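Long-range contacts in FrnE protein (Deinococcus radiodurans, PDB 5CNW), which probably acts as a thiol-disulfide oxidoreductase of the DsbA-like branch of the thioredoxin fold, carrying a CxxC disulfide at the start of a helix: residues A[99-104]-A[135-140]; A[11-16]-A[48-53]; A[144-149]-A[162-167]. All coordinates share one frame; numbering follows the deposited sequence.

Interaction 1. Residues A[99-104]-A[135-140]; sequences YHFDRV and AYMSEG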
loop_
_atom_site.group_PDB
_atom_site.type_symbol
_atom_site.label_atom_id
_atom_site.label_comp_id
_atom_site.label_asym_id
_atom_site.label_seq_id
_atom_site.Cartn_x
_atom_site.Cartn_y
_atom_site.Cartn_z
ATOM N N TYR A 99 -15.267 -3.145 7.316
ATOM C CA TYR A 99 -15.516 -2.105 6.329
ATOM C C TYR A 99 -16.879 -1.480 6.552
ATOM O O TYR A 99 -17.792 -2.137 7.049
ATOM C CB TYR A 99 -15.441 -2.681 4.913
ATOM C CG TYR A 99 -14.038 -2.994 4.412
ATOM C CD1 TYR A 99 -12.913 -2.702 5.175
ATOM C CD2 TYR A 99 -13.852 -3.561 3.152
ATOM C CE1 TYR A 99 -11.629 -2.969 4.693
ATOM C CE2 TYR A 99 -12.594 -3.823 2.660
ATOM C CZ TYR A 99 -11.485 -3.529 3.427
ATOM O OH TYR A 99 -10.236 -3.817 2.914
ATOM N N HIS A 100 -17.006 -0.211 6.170
ATOM C CA HIS A 100 -18.312 0.434 6.134
ATOM C C HIS A 100 -18.436 1.237 4.839
ATOM O O HIS A 100 -18.291 2.456 4.823
ATOM C CB HIS A 100 -18.512 1.311 7.367
ATOM C CG HIS A 100 -18.532 0.530 8.644
ATOM N ND1 HIS A 100 -19.573 -0.309 8.983
ATOM C CD2 HIS A 100 -17.626 0.429 9.644
ATOM C CE1 HIS A 100 -19.314 -0.881 10.146
ATOM N NE2 HIS A 100 -18.137 -0.455 10.567
ATOM N N PHE A 101 -18.651 0.518 3.744
ATOM C CA PHE A 101 -18.700 1.125 2.419
ATOM C C PHE A 101 -19.810 2.172 2.302
ATOM O O PHE A 101 -19.681 3.136 1.545
ATOM C CB PHE A 101 -18.898 0.052 1.353
ATOM C CG PHE A 101 -17.665 -0.777 1.073
ATOM C CD1 PHE A 101 -16.418 -0.182 0.964
ATOM C CD2 PHE A 101 -17.763 -2.149 0.884
ATOM C CE1 PHE A 101 -15.287 -0.946 0.683
ATOM C CE2 PHE A 101 -16.646 -2.910 0.599
ATOM C CZ PHE A 101 -15.406 -2.312 0.498
ATOM N N ASP A 102 -20.897 1.965 3.042
ATOM C CA ASP A 102 -22.019 2.911 3.052
ATOM C C ASP A 102 -21.620 4.298 3.569
ATOM O O ASP A 102 -22.322 5.278 3.313
ATOM C CB ASP A 102 -23.171 2.358 3.903
ATOM C CG ASP A 102 -22.740 2.015 5.318
ATOM O OD1 ASP A 102 -21.773 1.240 5.490
ATOM O OD2 ASP A 102 -23.363 2.520 6.269
ATOM N N ARG A 103 -20.510 4.375 4.301
ATOM C CA ARG A 103 -20.004 5.635 4.848
ATOM C C ARG A 103 -18.843 6.227 4.063
ATOM O O ARG A 103 -18.391 7.332 4.381
ATOM C CB ARG A 103 -19.532 5.461 6.292
ATOM C CG ARG A 103 -20.566 5.032 7.288
ATOM C CD ARG A 103 -19.979 5.205 8.671
ATOM N NE ARG A 103 -20.485 4.225 9.619
ATOM C CZ ARG A 103 -19.738 3.625 10.540
ATOM N NH1 ARG A 103 -18.438 3.903 10.638
ATOM N NH2 ARG A 103 -20.294 2.744 11.361
ATOM N N VAL A 104 -18.350 5.507 3.059
ATOM C CA VAL A 104 -17.144 5.929 2.339
ATOM C C VAL A 104 -17.359 7.256 1.635
ATOM O O VAL A 104 -18.365 7.444 0.954
ATOM C CB VAL A 104 -16.686 4.868 1.297
ATOM C CG1 VAL A 104 -15.828 5.486 0.204
ATOM C CG2 VAL A 104 -15.936 3.725 1.996
ATOM N N ALA A 135 -9.301 5.013 8.054
ATOM C CA ALA A 135 -10.098 6.224 7.982
ATOM C C ALA A 135 -11.028 6.202 6.764
ATOM O O ALA A 135 -12.191 6.595 6.832
ATOM C CB ALA A 135 -9.175 7.457 7.940
ATOM N N TYR A 136 -10.499 5.741 5.646
ATOM C CA TYR A 136 -11.251 5.682 4.409
ATOM C C TYR A 136 -12.292 4.562 4.406
ATOM O O TYR A 136 -13.461 4.796 4.127
ATOM C CB TYR A 136 -10.293 5.501 3.224
ATOM C CG TYR A 136 -10.963 5.624 1.871
ATOM C CD1 TYR A 136 -11.663 4.549 1.308
ATOM C CD2 TYR A 136 -10.888 6.807 1.150
ATOM C CE1 TYR A 136 -12.288 4.656 0.075
ATOM C CE2 TYR A 136 -11.508 6.927 -0.096
ATOM C CZ TYR A 136 -12.203 5.843 -0.622
ATOM O OH TYR A 136 -12.806 5.966 -1.846
ATOM N N MET A 137 -11.854 3.343 4.715
ATOM C CA MET A 137 -12.678 2.156 4.491
ATOM C C MET A 137 -13.671 1.872 5.606
ATOM O O MET A 137 -14.709 1.256 5.372
ATOM C CB MET A 137 -11.777 0.928 4.306
ATOM C CG MET A 137 -12.152 0.082 3.109
ATOM S SD MET A 137 -11.856 0.907 1.537
ATOM C CE MET A 137 -10.089 1.117 1.558
ATOM N N SER A 138 -13.333 2.301 6.821
ATOM C CA SER A 138 -14.077 1.924 8.014
ATOM C C SER A 138 -14.753 3.107 8.707
ATOM O O SER A 138 -15.807 2.942 9.301
ATOM C CB SER A 138 -13.153 1.238 9.013
ATOM O OG SER A 138 -12.592 0.071 8.445
ATOM N N GLU A 139 -14.142 4.287 8.647
ATOM C CA GLU A 139 -14.573 5.378 9.534
ATOM C C GLU A 139 -15.281 6.516 8.809
ATOM O O GLU A 139 -15.634 7.513 9.428
ATOM C CB GLU A 139 -13.374 5.943 10.310
ATOM C CG GLU A 139 -12.750 4.966 11.294
ATOM C CD GLU A 139 -11.430 5.464 11.870
ATOM O OE1 GLU A 139 -10.816 6.388 11.293
ATOM O OE2 GLU A 139 -10.993 4.920 12.899
ATOM N N GLY A 140 -15.499 6.382 7.510
ATOM C CA GLY A 140 -16.261 7.400 6.791
ATOM C C GLY A 140 -15.605 8.771 6.754
ATOM O O GLY A 140 -16.291 9.798 6.641
HETATM O O HOH W 1 -15.960 4.270 5.524
#
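His100 N reaches Met137 O at 2.8 Å with an N-H...O angle of 179°, the single direct backbone hydrogen bond between loop 99-104 and the end of helix 125-137. Both pieces belong to the mostly helical part of this DsbA-like protein, the loop leading from helix 78-93 to strand 106-107. A water bridges the two segments: it donates to His100 O and Tyr136 O and accepts from Gly140 N, the residue that leaves helical geometry with positive phi.

The side chains meet chiefly around Met137, which lies alongside Tyr99. Its CG sits 3.4 Å above the Tyr99 ring plane and over its centre, a CH-pi contact. The chain then bends at chi2 (68°), which leaves SD above the same face at 4.9 Å from the Tyr99 centroid and at the edge of the Phe101 ring, 4.0 Å from Phe101 CE1. Both are Met-aromatic contacts. Tyr99 OH bonds Pro23 O, and the side chains of Phe101 and Met137 also touch Pro23, so this cluster packs against the start of helix 23-38, where the CxxC lies.

Beyond the helix end, Arg103 NH2 lies 3.8 Å above the plane of the His100 ring, over its centre, while Arg103 CB rests 3.8 Å from Gly140 CA. Val104 divides its branches: CG2 lies against Tyr136 O, and CG1 stands 3.6 Å from Tyr136 CE1.

Interaction 2. Residues A[11-16]-A[48-53]; sequences KIRVDI and VWHSFE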
loop_
_atom_site.group_PDB
_atom_site.type_symbol
_atom_site.label_atom_id
_atom_site.label_comp_id
_atom_site.label_asym_id
_atom_site.label_seq_id
_atom_site.Cartn_x
_atom_site.Cartn_y
_atom_site.Cartn_z
ATOM N N LYS A 11 19.442 -7.962 3.633
ATOM C CA LYS A 11 18.103 -7.375 3.642
ATOM C C LYS A 11 17.277 -7.771 2.426
ATOM O O LYS A 11 17.810 -8.024 1.351
ATOM C CB LYS A 11 18.183 -5.847 3.715
ATOM C CG LYS A 11 18.827 -5.322 4.983
ATOM C CD LYS A 11 17.956 -5.569 6.209
ATOM C CE LYS A 11 16.921 -4.468 6.396
ATOM N NZ LYS A 11 16.463 -4.385 7.816
ATOM N N ILE A 12 15.966 -7.830 2.624
ATOM C CA ILE A 12 15.013 -7.962 1.534
ATOM C C ILE A 12 14.123 -6.738 1.481
ATOM O O ILE A 12 13.424 -6.425 2.441
ATOM C CB ILE A 12 14.103 -9.190 1.683
ATOM C CG1 ILE A 12 14.909 -10.484 1.707
ATOM C CG2 ILE A 12 13.088 -9.244 0.542
ATOM C CD1 ILE A 12 14.021 -11.708 1.747
ATOM N N ARG A 13 14.129 -6.048 0.354
ATOM C CA ARG A 13 13.248 -4.905 0.194
ATOM C C ARG A 13 11.936 -5.321 -0.455
ATOM O O ARG A 13 11.919 -6.025 -1.466
ATOM C CB ARG A 13 13.934 -3.823 -0.637
ATOM C CG ARG A 13 13.094 -2.593 -0.882
ATOM C CD ARG A 13 13.678 -1.828 -2.045
ATOM N NE ARG A 13 12.982 -0.570 -2.272
ATOM C CZ ARG A 13 13.249 0.549 -1.610
ATOM N NH1 ARG A 13 14.195 0.552 -0.679
ATOM N NH2 ARG A 13 12.572 1.659 -1.875
ATOM N N VAL A 14 10.834 -4.896 0.142
ATOM C CA VAL A 14 9.522 -5.095 -0.452
ATOM C C VAL A 14 8.900 -3.747 -0.733
ATOM O O VAL A 14 8.554 -3.012 0.190
ATOM C CB VAL A 14 8.593 -5.911 0.452
ATOM C CG1 VAL A 14 7.220 -6.059 -0.203
ATOM C CG2 VAL A 14 9.214 -7.276 0.739
ATOM N N ASP A 15 8.781 -3.427 -2.016
ATOM C CA ASP A 15 8.093 -2.226 -2.472
ATOM C C ASP A 15 6.649 -2.539 -2.796
ATOM O O ASP A 15 6.372 -3.415 -3.624
ATOM C CB ASP A 15 8.794 -1.658 -3.702
ATOM C CG ASP A 15 10.195 -1.208 -3.401
ATOM O OD1 ASP A 15 10.341 -0.176 -2.711
ATOM O OD2 ASP A 15 11.150 -1.887 -3.843
ATOM N N ILE A 16 5.719 -1.845 -2.143
ATOM C CA ILE A 16 4.311 -2.113 -2.368
ATOM C C ILE A 16 3.628 -0.868 -2.918
ATOM O O ILE A 16 3.640 0.188 -2.278
ATOM C CB ILE A 16 3.596 -2.557 -1.080
ATOM C CG1 ILE A 16 4.367 -3.700 -0.403
ATOM C CG2 ILE A 16 2.166 -2.993 -1.379
ATOM C CD1 ILE A 16 3.802 -4.029 0.974
ATOM N N VAL A 48 8.506 -0.700 1.949
ATOM C CA VAL A 48 8.372 0.681 1.501
ATOM C C VAL A 48 7.077 0.836 0.720
ATOM O O VAL A 48 6.878 0.165 -0.293
ATOM C CB VAL A 48 9.555 1.120 0.621
ATOM C CG1 VAL A 48 9.350 2.553 0.124
ATOM C CG2 VAL A 48 10.860 1.015 1.391
ATOM N N TRP A 49 6.190 1.703 1.204
ATOM C CA TRP A 49 4.940 1.968 0.507
ATOM C C TRP A 49 5.142 2.983 -0.627
ATOM O O TRP A 49 5.911 3.938 -0.500
ATOM C CB TRP A 49 3.863 2.451 1.504
ATOM C CG TRP A 49 3.461 1.347 2.429
ATOM C CD1 TRP A 49 3.982 1.077 3.661
ATOM C CD2 TRP A 49 2.497 0.316 2.160
ATOM N NE1 TRP A 49 3.379 -0.051 4.187
ATOM C CE2 TRP A 49 2.468 -0.534 3.283
ATOM C CE3 TRP A 49 1.639 0.050 1.084
ATOM C CZ2 TRP A 49 1.622 -1.650 3.357
ATOM C CZ3 TRP A 49 0.798 -1.044 1.159
ATOM C CH2 TRP A 49 0.798 -1.886 2.286
ATOM N N HIS A 50 4.456 2.760 -1.745
ATOM C CA HIS A 50 4.533 3.668 -2.886
ATOM C C HIS A 50 3.159 4.108 -3.312
ATOM O O HIS A 50 2.222 3.309 -3.320
ATOM C CB HIS A 50 5.229 3.012 -4.074
ATOM C CG HIS A 50 6.654 2.653 -3.807
ATOM N ND1 HIS A 50 7.701 3.477 -4.151
ATOM C CD2 HIS A 50 7.207 1.570 -3.208
ATOM C CE1 HIS A 50 8.840 2.914 -3.790
ATOM N NE2 HIS A 50 8.567 1.759 -3.213
ATOM N N SER A 51 3.057 5.379 -3.679
ATOM C CA SER A 51 1.795 5.970 -4.077
ATOM C C SER A 51 1.247 5.412 -5.389
ATOM O O SER A 51 1.967 5.264 -6.371
ATOM C CB SER A 51 1.954 7.485 -4.213
ATOM O OG SER A 51 2.596 8.033 -3.075
ATOM N N PHE A 52 -0.052 5.153 -5.404
ATOM C CA PHE A 52 -0.753 4.781 -6.620
ATOM C C PHE A 52 -2.155 5.356 -6.476
ATOM O O PHE A 52 -2.773 5.226 -5.417
ATOM C CB PHE A 52 -0.781 3.256 -6.807
ATOM C CG PHE A 52 -1.273 2.821 -8.150
ATOM C CD1 PHE A 52 -2.629 2.768 -8.425
ATOM C CD2 PHE A 52 -0.374 2.461 -9.142
ATOM C CE1 PHE A 52 -3.087 2.368 -9.668
ATOM C CE2 PHE A 52 -0.821 2.049 -10.389
ATOM C CZ PHE A 52 -2.182 2.007 -10.655
ATOM N N GLU A 53 -2.637 6.037 -7.510
ATOM C CA GLU A 53 -4.003 6.534 -7.484
ATOM C C GLU A 53 -4.863 5.807 -8.511
ATOM O O GLU A 53 -4.546 5.789 -9.704
ATOM C CB GLU A 53 -4.039 8.041 -7.747
ATOM C CG GLU A 53 -3.690 8.887 -6.538
ATOM C CD GLU A 53 -3.572 10.351 -6.901
ATOM O OE1 GLU A 53 -4.605 11.054 -6.879
ATOM O OE2 GLU A 53 -2.454 10.795 -7.241
#
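Asp15 and His50 join neighbouring strands through their side chains as well as their backbones. From Asp15 CB, which lies 3.5 Å from His50 NE2, the chain runs to CG, set anti to the carbonyl carbon (chi1 -64°), and then to a carboxylate turned 61° from the imidazole plane. At the tip, OD1 accepts from His50 NE2 at 2.7 Å, close to the ring plane but on the anti side of the carboxylate and well out of its plane. OD1 also lies against Val48 CB. Both carboxylate oxygens receive weak bonds from Arg13 NE as part of a salt bridge, which brings the guanidinium over Val48: CG2 stands 3.6 Å above one face, toward its rim. His50 ND1 is bound by Asp179, so carboxylates engage both ring nitrogens and fix the imidazole's rotation.

These side chains decorate one face of the first two strands of the thioredoxin-fold beta-alpha-beta unit, strand 12-18, helix 23-38 and strand 45-51. The parallel pairing follows from the register, Asp15 with Val48 and Ile16 with Trp49, and from three backbone bonds: Val48 N to Val14 O, Ile16 N to Val48 O at 3.0 Å, and His50 N to Ile16 O. The strand axes differ by only 25°.

Ile16 and Trp49 occupy the other face, side by side and pointing the same way. Ile16 CG2 meets Trp49 CZ3 at 3.5 Å, and Ile16 CD1 makes a CH-pi contact 4.1 Å from the centroid of the six-membered ring. Trp49 also touches Lys29 of helix 23-38, and its NE1 donates to Asp126 OD2.

Interaction 3. Residues A[144-149]-A[162-167]; sequences NDLDTL and AARAAL
Asp147 and Arg164 form the salt bridge of this helix pair, with both donors converging on a single carboxylate oxygen. Arg164 NH1 reaches Asp147 OD1 at 2.8 Å, meeting it on the anti side, and NH2 adds a weak bond at 3.1 Å; the carboxylate and guanidinium planes stand 49° apart. Leu146 covers one guanidinium face, its CB 3.6 Å above the plane and over the centre. A bend at chi2 (66°) swings the arginine tip toward this site, where Glu168 holds NE and Gln150 accepts from NH1.

Beneath the ion pair the contact is apolar. The Leu146 and Leu167 side chains pass one another head to tail, with Leu146 CD2 3.9 Å from Leu167 CB, while Leu149 crosses Leu167 at about a right angle, with Leu149 CB 3.8 Å from Leu167 CD1.

Asp145 helps set the start of helix 146-156 as its N-cap: OD2 accepts from Thr148 N at 3.0 Å and from Thr148 OG1. The cap closes the first turn, on which Leu146 and Asp147 lie. Deeper in the helical part of the fold, helix 110-121 packs against both partners, Leu111 touching Leu149 of helix 146-156 and Tyr118 touching Ala163 of helix 160-169.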
loop_
_atom_site.group_PDB
_atom_site.type_symbol
_atom_site.label_atom_id
_atom_site.label_comp_id
_atom_site.label_asym_id
_atom_site.label_seq_id
_atom_site.Cartn_x
_atom_site.Cartn_y
_atom_site.Cartn_z
ATOM N N ASN A 144 -9.419 13.768 1.672
ATOM C CA ASN A 144 -9.003 14.948 0.901
ATOM C C ASN A 144 -9.033 16.210 1.780
ATOM O O ASN A 144 -8.485 17.255 1.434
ATOM C CB ASN A 144 -9.907 15.142 -0.329
ATOM C CG ASN A 144 -9.590 16.419 -1.094
ATOM O OD1 ASN A 144 -10.327 17.408 -1.012
ATOM N ND2 ASN A 144 -8.479 16.416 -1.819
ATOM N N ASP A 145 -9.681 16.087 2.930
ATOM C CA ASP A 145 -9.878 17.203 3.848
ATOM C C ASP A 145 -8.642 17.467 4.720
ATOM O O ASP A 145 -8.180 16.580 5.452
ATOM C CB ASP A 145 -11.100 16.935 4.731
ATOM C CG ASP A 145 -11.380 18.077 5.697
ATOM O OD1 ASP A 145 -11.772 19.175 5.236
ATOM O OD2 ASP A 145 -11.188 17.878 6.918
ATOM N N LEU A 146 -8.115 18.694 4.656
ATOM C CA LEU A 146 -6.842 18.998 5.314
ATOM C C LEU A 146 -6.912 18.840 6.842
ATOM O O LEU A 146 -6.007 18.276 7.459
ATOM C CB LEU A 146 -6.376 20.408 4.936
ATOM C CG LEU A 146 -5.794 20.480 3.520
ATOM C CD1 LEU A 146 -5.544 21.929 3.095
ATOM C CD2 LEU A 146 -4.509 19.642 3.418
ATOM N N ASP A 147 -7.983 19.327 7.453
ATOM C CA ASP A 147 -8.173 19.145 8.887
ATOM C C ASP A 147 -8.165 17.660 9.260
ATOM O O ASP A 147 -7.541 17.257 10.255
ATOM C CB ASP A 147 -9.484 19.768 9.336
ATOM C CG ASP A 147 -9.414 21.282 9.470
ATOM O OD1 ASP A 147 -8.442 21.930 9.002
ATOM O OD2 ASP A 147 -10.367 21.832 10.048
ATOM N N THR A 148 -8.869 16.859 8.463
ATOM C CA THR A 148 -8.943 15.414 8.709
ATOM C C THR A 148 -7.558 14.798 8.601
ATOM O O THR A 148 -7.149 13.997 9.453
ATOM C CB THR A 148 -9.918 14.727 7.725
ATOM O OG1 THR A 148 -11.234 15.252 7.918
ATOM C CG2 THR A 148 -9.962 13.212 7.941
ATOM N N LEU A 149 -6.810 15.194 7.577
ATOM C CA LEU A 149 -5.462 14.646 7.409
ATOM C C LEU A 149 -4.561 15.060 8.579
ATOM O O LEU A 149 -3.754 14.267 9.071
ATOM C CB LEU A 149 -4.862 15.101 6.074
ATOM C CG LEU A 149 -5.491 14.434 4.842
ATOM C CD1 LEU A 149 -4.989 15.084 3.560
ATOM C CD2 LEU A 149 -5.218 12.925 4.825
ATOM N N ALA A 162 3.350 20.511 11.520
ATOM C CA ALA A 162 4.344 20.357 10.466
ATOM C C ALA A 162 3.777 19.553 9.305
ATOM O O ALA A 162 4.048 19.866 8.139
ATOM C CB ALA A 162 5.609 19.697 11.012
ATOM N N ALA A 163 2.986 18.527 9.622
ATOM C CA ALA A 163 2.349 17.706 8.588
ATOM C C ALA A 163 1.409 18.570 7.747
ATOM O O ALA A 163 1.444 18.543 6.513
ATOM C CB ALA A 163 1.593 16.542 9.208
ATOM N N ARG A 164 0.577 19.344 8.434
ATOM C CA ARG A 164 -0.345 20.267 7.779
ATOM C C ARG A 164 0.386 21.245 6.860
ATOM O O ARG A 164 -0.041 21.480 5.723
ATOM C CB ARG A 164 -1.147 21.027 8.833
ATOM C CG ARG A 164 -2.074 22.103 8.276
ATOM C CD ARG A 164 -3.171 21.476 7.448
ATOM N NE ARG A 164 -4.210 22.450 7.070
ATOM C CZ ARG A 164 -5.382 22.562 7.694
ATOM N NH1 ARG A 164 -5.666 21.786 8.729
ATOM N NH2 ARG A 164 -6.284 23.434 7.275
ATOM N N ALA A 165 1.487 21.819 7.343
ATOM C CA ALA A 165 2.228 22.794 6.541
ATOM C C ALA A 165 2.814 22.136 5.294
ATOM O O ALA A 165 2.805 22.728 4.211
ATOM C CB ALA A 165 3.327 23.449 7.369
ATOM N N ALA A 166 3.300 20.905 5.446
ATOM C CA ALA A 166 3.886 20.178 4.324
ATOM C C ALA A 166 2.823 19.889 3.268
ATOM O O ALA A 166 3.097 19.951 2.067
ATOM C CB ALA A 166 4.534 18.887 4.801
ATOM N N LEU A 167 1.614 19.569 3.719
ATOM C CA LEU A 167 0.502 19.339 2.800
ATOM C C LEU A 167 0.129 20.623 2.051
ATOM O O LEU A 167 -0.053 20.605 0.838
ATOM C CB LEU A 167 -0.709 18.786 3.551
ATOM C CG LEU A 167 -0.468 17.386 4.119
ATOM C CD1 LEU A 167 -1.685 16.937 4.909
ATOM C CD2 LEU A 167 -0.169 16.410 2.996
#

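Interaction 2 is the most central of the three, its centre about 7 Å from the centre of the chain, and pairs strands of the thioredoxin-fold sheet. Interactions 1 and 3 join helical and loop elements farther out, their centres about 17 and 20 Å from that same point. Interaction 1 is nevertheless largely buried, and is made of sulfur-aromatic and CH-pi contacts and a bridging water; interaction 3 combines leucines with an ion pair that includes an exposed aspartate. Charged groups also occur in interaction 2, but there they accompany regular backbone pairing. The contacts do not touch one another. Segments 135-140 and 144-149 nearly adjoin in sequence, while helix 23-38 borders interactions 1 and 2 alike.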